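Local coordinates for CBS domain-containing protein (Pyrococcus horikoshii, PDB 2YZQ) that is of unknown function but binds S-adenosylmethionine in its C-terminal pair of CBS domains, consistent with a role in sensing this or a related adenosyl ligand, at residues A82-V94 / P103-R115. Sequence-based numbering, arbitrary orientation.
Sequences AAKLMLEYDYRRV and PVGILTVGDIIRR
Leu107 O takes the N-H of Val94 at 2.8 Å, nearly straight and in the carbonyl plane, while CA of Arg93 leans on the same oxygen as a CA-H...O contact and the Met86 methyl, CE, rests 3.4 Å from it. Leu107 N returns a bond to Val94 O, closing the hydrogen-bonded pair of the antiparallel hairpin 93-97/103-108. Two residues further, past the non-hydrogen-bonded pair Arg93–Thr108, where strand 103-108 runs into helix 109-117, Val109 N still reaches Arg92 O (3.0 Å), but tilted 30° from the carbonyl plane. A capping box with Thr108 as N-cap closes the start of the helix: Thr108 OG1 accepts from Asp111 N, and Asp111 OD2 from Thr108 N.

Helix 79-89 packs on the Val94–Leu107 face of the hairpin. Val94 and Leu107 lie side by side, CG2 to CB 3.5 Å, and Leu107 CD2 meets Ala82 CB. With CG beside its backbone N (chi1 -66°) and the chain extended beyond, Met86 runs straight into the corner between strand and helix: SD passes Val109 CG2 at 3.9 Å and CE meets Ile112 CD1 tip to tip. Cut back to an alanine here, Met86 would probably leave a gap between Leu107, Val109 and Ile112, with helix 79-89 losing its thioether contact to helix 109-117.

Arg92, its side chain about 7 Å from the bound S-adenosylmethionine, bends at chi3 (61°), laying one guanidinium face over Val109 CB, off-centre; a water takes a hydrogen bond from Gly110 N and a weak one from Arg92 NH2. Apolar packing and backbone bonds thus knit this CBS motif internally, while the salt bridge from Arg92 NH2 to Asp270 probably helps tie it to the ligand-holding part of the chain.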
loop_
_atom_site.group_PDB
_atom_site.type_symbol
_atom_site.label_atom_id
_atom_site.label_comp_id
_atom_site.label_asym_id
_atom_site.label_seq_id
_atom_site.Cartn_x
_atom_site.Cartn_y
_atom_site.Cartn_z
ATOM N N ALA A 82 14.908 3.632 -4.937
ATOM C CA ALA A 82 14.126 2.909 -3.944
ATOM C C ALA A 82 12.803 2.438 -4.542
ATOM O O ALA A 82 12.340 1.332 -4.258
ATOM C CB ALA A 82 13.868 3.800 -2.728
ATOM N N ALA A 83 12.198 3.278 -5.375
ATOM C CA ALA A 83 10.931 2.918 -6.003
ATOM C C ALA A 83 11.126 1.715 -6.925
ATOM O O ALA A 83 10.301 0.799 -6.944
ATOM C CB ALA A 83 10.376 4.103 -6.791
ATOM N N LYS A 84 12.219 1.721 -7.684
ATOM C CA LYS A 84 12.523 0.626 -8.602
ATOM C C LYS A 84 12.666 -0.697 -7.856
ATOM O O LYS A 84 12.213 -1.738 -8.328
ATOM C CB LYS A 84 13.813 0.918 -9.373
ATOM C CG LYS A 84 13.665 1.958 -10.473
ATOM C CD LYS A 84 14.999 2.242 -11.155
ATOM C CE LYS A 84 15.620 0.977 -11.732
ATOM N NZ LYS A 84 14.741 0.324 -12.744
ATOM N N LEU A 85 13.301 -0.658 -6.691
ATOM C CA LEU A 85 13.482 -1.866 -5.899
ATOM C C LEU A 85 12.148 -2.364 -5.358
ATOM O O LEU A 85 11.885 -3.565 -5.344
ATOM C CB LEU A 85 14.454 -1.607 -4.744
ATOM C CG LEU A 85 15.931 -1.505 -5.136
ATOM C CD1 LEU A 85 16.761 -1.051 -3.944
ATOM C CD2 LEU A 85 16.412 -2.854 -5.637
ATOM N N MET A 86 11.301 -1.442 -4.917
ATOM C CA MET A 86 9.997 -1.825 -4.390
ATOM C C MET A 86 9.184 -2.524 -5.474
ATOM O O MET A 86 8.517 -3.522 -5.210
ATOM C CB MET A 86 9.239 -0.597 -3.896
ATOM C CG MET A 86 9.883 0.077 -2.699
ATOM S SD MET A 86 8.939 1.529 -2.203
ATOM C CE MET A 86 9.785 1.991 -0.686
ATOM N N LEU A 87 9.247 -1.987 -6.689
ATOM C CA LEU A 87 8.516 -2.556 -7.817
ATOM C C LEU A 87 9.111 -3.895 -8.241
ATOM O O LEU A 87 8.389 -4.800 -8.659
ATOM C CB LEU A 87 8.534 -1.585 -8.999
ATOM C CG LEU A 87 7.746 -0.286 -8.810
ATOM C CD1 LEU A 87 8.085 0.698 -9.922
ATOM C CD2 LEU A 87 6.259 -0.599 -8.788
ATOM N N GLU A 88 10.428 -4.015 -8.127
ATOM C CA GLU A 88 11.126 -5.241 -8.503
ATOM C C GLU A 88 10.809 -6.421 -7.587
ATOM O O GLU A 88 10.621 -7.545 -8.055
ATOM C CB GLU A 88 12.638 -4.995 -8.516
ATOM C CG GLU A 88 13.475 -6.254 -8.699
ATOM C CD GLU A 88 14.961 -5.966 -8.732
ATOM O OE1 GLU A 88 15.455 -5.278 -7.813
ATOM O OE2 GLU A 88 15.641 -6.430 -9.672
ATOM N N TYR A 89 10.748 -6.168 -6.285
ATOM C CA TYR A 89 10.468 -7.228 -5.325
ATOM C C TYR A 89 9.010 -7.244 -4.888
ATOM O O TYR A 89 8.616 -8.061 -4.057
ATOM C CB TYR A 89 11.367 -7.068 -4.096
ATOM C CG TYR A 89 12.834 -6.943 -4.435
ATOM C CD1 TYR A 89 13.490 -7.939 -5.158
ATOM C CD2 TYR A 89 13.564 -5.822 -4.049
ATOM C CE1 TYR A 89 14.837 -7.819 -5.489
ATOM C CE2 TYR A 89 14.911 -5.693 -4.372
ATOM C CZ TYR A 89 15.541 -6.693 -5.092
ATOM O OH TYR A 89 16.873 -6.569 -5.412
ATOM N N ASP A 90 8.210 -6.351 -5.462
ATOM C CA ASP A 90 6.800 -6.254 -5.107
ATOM C C ASP A 90 6.705 -6.232 -3.587
ATOM O O ASP A 90 5.912 -6.954 -2.983
ATOM C CB ASP A 90 6.016 -7.438 -5.683
ATOM C CG ASP A 90 4.517 -7.308 -5.471
ATOM O OD1 ASP A 90 3.982 -6.194 -5.656
ATOM O OD2 ASP A 90 3.870 -8.322 -5.130
ATOM N N TYR A 91 7.540 -5.396 -2.976
ATOM C CA TYR A 91 7.582 -5.256 -1.526
ATOM C C TYR A 91 7.317 -3.785 -1.205
ATOM O O TYR A 91 7.782 -2.899 -1.920
ATOM C CB TYR A 91 8.951 -5.703 -1.005
ATOM C CG TYR A 91 8.978 -6.022 0.471
ATOM C CD1 TYR A 91 8.142 -7.000 1.012
ATOM C CD2 TYR A 91 9.839 -5.345 1.331
ATOM C CE1 TYR A 91 8.164 -7.292 2.375
ATOM C CE2 TYR A 91 9.869 -5.628 2.689
ATOM C CZ TYR A 91 9.030 -6.599 3.207
ATOM O OH TYR A 91 9.059 -6.865 4.555
ATOM N N ARG A 92 6.579 -3.534 -0.129
ATOM C CA ARG A 92 6.189 -2.175 0.243
ATOM C C ARG A 92 7.151 -1.341 1.075
ATOM O O ARG A 92 6.780 -0.277 1.569
ATOM C CB ARG A 92 4.828 -2.216 0.938
ATOM C CG ARG A 92 3.705 -2.753 0.053
ATOM C CD ARG A 92 2.399 -2.872 0.828
ATOM N NE ARG A 92 1.938 -1.585 1.345
ATOM C CZ ARG A 92 1.400 -0.624 0.600
ATOM N NH1 ARG A 92 1.245 -0.798 -0.711
ATOM N NH2 ARG A 92 1.019 0.514 1.166
ATOM N N ARG A 93 8.379 -1.806 1.241
ATOM C CA ARG A 93 9.330 -1.025 2.014
ATOM C C ARG A 93 10.757 -1.400 1.697
ATOM O O ARG A 93 11.031 -2.469 1.157
ATOM C CB ARG A 93 9.075 -1.197 3.513
ATOM C CG ARG A 93 9.366 -2.584 4.044
ATOM C CD ARG A 93 8.861 -2.737 5.468
ATOM N NE ARG A 93 7.416 -2.534 5.556
ATOM C CZ ARG A 93 6.515 -3.288 4.932
ATOM N NH1 ARG A 93 6.902 -4.301 4.170
ATOM N NH2 ARG A 93 5.223 -3.026 5.065
ATOM N N VAL A 94 11.664 -0.488 2.022
ATOM C CA VAL A 94 13.081 -0.706 1.812
ATOM C C VAL A 94 13.787 -0.296 3.093
ATOM O O VAL A 94 13.373 0.647 3.764
ATOM C CB VAL A 94 13.636 0.140 0.637
ATOM C CG1 VAL A 94 12.883 -0.194 -0.646
ATOM C CG2 VAL A 94 13.525 1.626 0.952
ATOM N N PRO A 103 21.198 -0.722 9.619
ATOM C CA PRO A 103 19.966 0.043 9.391
ATOM C C PRO A 103 19.953 1.421 10.045
ATOM O O PRO A 103 20.147 1.543 11.257
ATOM C CB PRO A 103 18.877 -0.868 9.969
ATOM C CG PRO A 103 19.482 -2.241 9.888
ATOM C CD PRO A 103 20.902 -1.987 10.313
ATOM N N VAL A 104 19.723 2.453 9.241
ATOM C CA VAL A 104 19.657 3.819 9.750
ATOM C C VAL A 104 18.300 4.443 9.445
ATOM O O VAL A 104 18.010 5.559 9.868
ATOM C CB VAL A 104 20.770 4.716 9.151
ATOM C CG1 VAL A 104 22.136 4.211 9.599
ATOM C CG2 VAL A 104 20.674 4.734 7.638
ATOM N N GLY A 105 17.462 3.715 8.714
ATOM C CA GLY A 105 16.149 4.235 8.391
ATOM C C GLY A 105 15.306 3.194 7.685
ATOM O O GLY A 105 15.803 2.133 7.316
ATOM N N ILE A 106 14.022 3.499 7.529
ATOM C CA ILE A 106 13.085 2.625 6.839
ATOM C C ILE A 106 12.232 3.525 5.955
ATOM O O ILE A 106 11.799 4.599 6.378
ATOM C CB ILE A 106 12.167 1.866 7.824
ATOM C CG1 ILE A 106 12.987 0.875 8.651
ATOM C CG2 ILE A 106 11.067 1.128 7.050
ATOM C CD1 ILE A 106 13.710 -0.179 7.827
ATOM N N LEU A 107 12.009 3.098 4.720
ATOM C CA LEU A 107 11.210 3.877 3.784
ATOM C C LEU A 107 10.094 3.001 3.242
ATOM O O LEU A 107 10.355 1.960 2.646
ATOM C CB LEU A 107 12.079 4.364 2.628
ATOM C CG LEU A 107 11.356 5.099 1.497
ATOM C CD1 LEU A 107 10.844 6.445 2.000
ATOM C CD2 LEU A 107 12.305 5.292 0.328
ATOM N N THR A 108 8.854 3.425 3.452
ATOM C CA THR A 108 7.710 2.656 2.977
ATOM C C THR A 108 6.991 3.359 1.840
ATOM O O THR A 108 7.246 4.523 1.548
ATOM C CB THR A 108 6.671 2.437 4.089
ATOM O OG1 THR A 108 6.022 3.679 4.389
ATOM C CG2 THR A 108 7.340 1.907 5.344
ATOM N N VAL A 109 6.086 2.632 1.194
ATOM C CA VAL A 109 5.296 3.206 0.118
ATOM C C VAL A 109 4.476 4.333 0.733
ATOM O O VAL A 109 4.317 5.396 0.134
ATOM C CB VAL A 109 4.342 2.161 -0.496
ATOM C CG1 VAL A 109 3.373 2.843 -1.448
ATOM C CG2 VAL A 109 5.143 1.104 -1.234
ATOM N N GLY A 110 3.971 4.089 1.940
ATOM C CA GLY A 110 3.181 5.089 2.637
ATOM C C GLY A 110 3.956 6.381 2.823
ATOM O O GLY A 110 3.416 7.471 2.631
ATOM N N ASP A 111 5.229 6.262 3.192
ATOM C CA ASP A 111 6.065 7.440 3.390
ATOM C C ASP A 111 6.186 8.243 2.104
ATOM O O ASP A 111 6.126 9.471 2.119
ATOM C CB ASP A 111 7.477 7.054 3.845
ATOM C CG ASP A 111 7.506 6.417 5.216
ATOM O OD1 ASP A 111 6.728 6.838 6.097
ATOM O OD2 ASP A 111 8.335 5.502 5.416
ATOM N N ILE A 112 6.372 7.546 0.989
ATOM C CA ILE A 112 6.515 8.223 -0.289
ATOM C C ILE A 112 5.231 8.970 -0.643
ATOM O O ILE A 112 5.277 10.099 -1.110
ATOM C CB ILE A 112 6.890 7.222 -1.402
ATOM C CG1 ILE A 112 8.278 6.640 -1.104
ATOM C CG2 ILE A 112 6.873 7.913 -2.761
ATOM C CD1 ILE A 112 8.776 5.641 -2.119
ATOM N N ILE A 113 4.087 8.346 -0.396
ATOM C CA ILE A 113 2.807 8.982 -0.692
ATOM C C ILE A 113 2.554 10.213 0.183
ATOM O O ILE A 113 2.295 11.308 -0.324
ATOM C CB ILE A 113 1.630 8.000 -0.473
ATOM C CG1 ILE A 113 1.762 6.805 -1.420
ATOM C CG2 ILE A 113 0.297 8.723 -0.667
ATOM C CD1 ILE A 113 1.877 7.173 -2.872
ATOM N N ARG A 114 2.643 10.023 1.493
ATOM C CA ARG A 114 2.375 11.087 2.457
ATOM C C ARG A 114 3.403 12.210 2.569
ATOM O O ARG A 114 3.034 13.382 2.688
ATOM C CB ARG A 114 2.169 10.469 3.844
ATOM C CG ARG A 114 0.971 9.534 3.936
ATOM C CD ARG A 114 0.996 8.722 5.222
ATOM N NE ARG A 114 2.111 7.777 5.238
ATOM C CZ ARG A 114 2.310 6.866 6.185
ATOM N NH1 ARG A 114 1.466 6.771 7.206
ATOM N NH2 ARG A 114 3.346 6.043 6.109
ATOM N N ARG A 115 4.683 11.860 2.532
ATOM C CA ARG A 115 5.743 12.853 2.683
ATOM C C ARG A 115 6.287 13.431 1.389
ATOM O O ARG A 115 6.904 14.497 1.392
ATOM C CB ARG A 115 6.902 12.249 3.477
ATOM C CG ARG A 115 6.515 11.748 4.854
ATOM C CD ARG A 115 7.638 10.930 5.485
ATOM N NE ARG A 115 7.265 10.450 6.814
ATOM C CZ ARG A 115 7.965 9.570 7.524
ATOM N NH1 ARG A 115 9.088 9.059 7.036
ATOM N NH2 ARG A 115 7.540 9.199 8.726
HETATM O O HOH W 1 3.209 1.792 3.256
#